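Local atomic coordinates of uracil-dna glycosylase (Deinococcus radiodurans, PDB entry 4UQM), a protein that belongs to the uracil-DNA glycosylase superfamily of DNA repair proteins, with a central four-stranded parallel beta sheet flanked by helices. Residues Leu80-Tyr85 with Ala150-His155. The protein carries 1 engineered substitution. Sequence-based numbering, arbitrary orientation.
Engineered in segment 150-155: A150 (natural residue Gly).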
# COMPACT_ATOMS: atom_id res chain seq x y z
N LEU A 80 -2.51 -2.57 2.77
CA LEU A 80 -2.47 -1.26 3.40
C LEU A 80 -1.58 -1.29 4.63
O LEU A 80 -1.88 -1.98 5.60
CB LEU A 80 -3.88 -0.82 3.79
CG LEU A 80 -4.05 0.64 4.22
CD1 LEU A 80 -3.71 1.58 3.10
CD2 LEU A 80 -5.39 0.96 4.77
N GLY A 81 -0.43 -0.61 4.51
CA GLY A 81 0.44 -0.35 5.65
C GLY A 81 0.14 0.98 6.32
O GLY A 81 -0.94 1.58 6.14
N GLN A 82 1.08 1.37 7.17
CA GLN A 82 0.93 2.57 7.97
C GLN A 82 1.31 3.86 7.23
O GLN A 82 0.48 4.77 7.04
CB GLN A 82 1.73 2.37 9.27
CG GLN A 82 1.73 3.60 10.18
CD GLN A 82 2.56 3.41 11.42
OE1 GLN A 82 2.13 2.73 12.35
NE2 GLN A 82 3.72 4.04 11.45
N ASP A 83 2.58 3.94 6.88
CA ASP A 83 3.13 5.12 6.23
C ASP A 83 4.44 4.69 5.59
O ASP A 83 4.92 3.57 5.79
CB ASP A 83 3.28 6.33 7.21
CG ASP A 83 4.36 6.17 8.26
OD1 ASP A 83 4.60 5.10 8.82
OD2 ASP A 83 5.05 7.20 8.53
N PRO A 84 5.02 5.52 4.72
CA PRO A 84 6.17 5.06 3.96
C PRO A 84 7.39 4.82 4.81
O PRO A 84 7.56 5.40 5.91
CB PRO A 84 6.44 6.20 2.98
CG PRO A 84 5.15 6.93 2.88
CD PRO A 84 4.57 6.84 4.28
N TYR A 85 8.33 4.03 4.31
CA TYR A 85 9.63 3.92 4.97
C TYR A 85 10.23 5.35 5.11
O TYR A 85 10.06 6.20 4.21
CB TYR A 85 10.65 3.18 4.11
CG TYR A 85 10.43 1.71 3.95
CD1 TYR A 85 10.39 0.85 5.04
CD2 TYR A 85 10.24 1.17 2.66
CE1 TYR A 85 10.21 -0.53 4.86
CE2 TYR A 85 10.13 -0.18 2.48
CZ TYR A 85 10.07 -1.03 3.58
OH TYR A 85 9.90 -2.42 3.47
N ALA A 150 13.27 10.02 9.34
CA ALA A 150 13.53 9.52 10.68
C ALA A 150 12.39 9.48 11.67
O ALA A 150 12.65 9.07 12.81
CB ALA A 150 14.73 10.22 11.30
N GLN A 151 11.15 9.80 11.26
CA GLN A 151 10.06 9.99 12.19
C GLN A 151 8.77 9.26 11.74
O GLN A 151 7.95 9.81 11.00
CB GLN A 151 9.81 11.49 12.33
CG GLN A 151 10.95 12.28 12.93
CD GLN A 151 10.82 13.82 12.81
OE1 GLN A 151 9.72 14.38 13.02
NE2 GLN A 151 11.94 14.51 12.52
N ALA A 152 8.61 7.99 12.13
CA ALA A 152 7.46 7.23 11.73
C ALA A 152 6.15 7.90 12.13
O ALA A 152 5.98 8.38 13.25
CB ALA A 152 7.51 5.82 12.28
N ASN A 153 5.22 7.89 11.18
CA ASN A 153 3.86 8.41 11.35
C ASN A 153 3.83 9.92 11.63
O ASN A 153 2.85 10.45 12.11
CB ASN A 153 3.08 7.65 12.44
CG ASN A 153 1.81 7.08 11.92
OD1 ASN A 153 1.60 7.01 10.73
ND2 ASN A 153 0.94 6.64 12.82
N SER A 154 4.91 10.62 11.26
CA SER A 154 4.99 12.07 11.42
C SER A 154 4.00 12.86 10.59
O SER A 154 3.70 14.01 10.93
CB SER A 154 6.39 12.57 11.13
OG SER A 154 6.95 12.01 9.95
N HIS A 155 3.47 12.25 9.52
CA HIS A 155 2.42 12.90 8.75
C HIS A 155 1.03 12.32 8.96
O HIS A 155 0.13 12.56 8.19
CB HIS A 155 2.75 12.94 7.26
CG HIS A 155 3.83 13.90 6.93
ND1 HIS A 155 4.29 14.08 5.63
CD2 HIS A 155 4.54 14.76 7.69
CE1 HIS A 155 5.21 15.02 5.63
NE2 HIS A 155 5.40 15.44 6.86
O HOH W 1 -0.65 6.00 9.42
O HOH W 2 3.96 9.78 8.14
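D83 and N153 make the one direct hydrogen bond of this contact: backbone N of N153 donates to OD2 of D83 at 2.7 Å. It is somewhat bent (149° at the hydrogen), and the donor stands above the carboxylate plane. The aspartate CG lies between its own backbone N and carbonyl carbon (chi1 70°), which turns the group toward 150-155. Its other oxygen, OD1, receives NE2 of Q82 at 3.0 Å, so both carboxylate oxygens are gripped and the rotation of the group is restrained.

Two waters extend this polar network. One donates to OD2 of D83 and accepts from backbone N of H155; the other donates to both O of Q82 and OD1 of N153.

Packing rests on stacked amides. The side chains of Q82 and N153 cross at about a right angle with planes only 22° apart, NE2 of Q82 lying 3.6 Å from CG of N153.

N153 occupies the third position of a type II turn, Q151 to S154, with positive phi. O of Q151 closes it, taking both backbone N and OG of S154, the latter at 2.6 Å.

Y186 of helix 185-188 packs against Q82 and N153, and V147 of strand 147-148 against D83 and S154. The contact thus joins the loop leaving parallel strand 77-81 to the turn preceding helix 160-172, beside the bound nucleic acid.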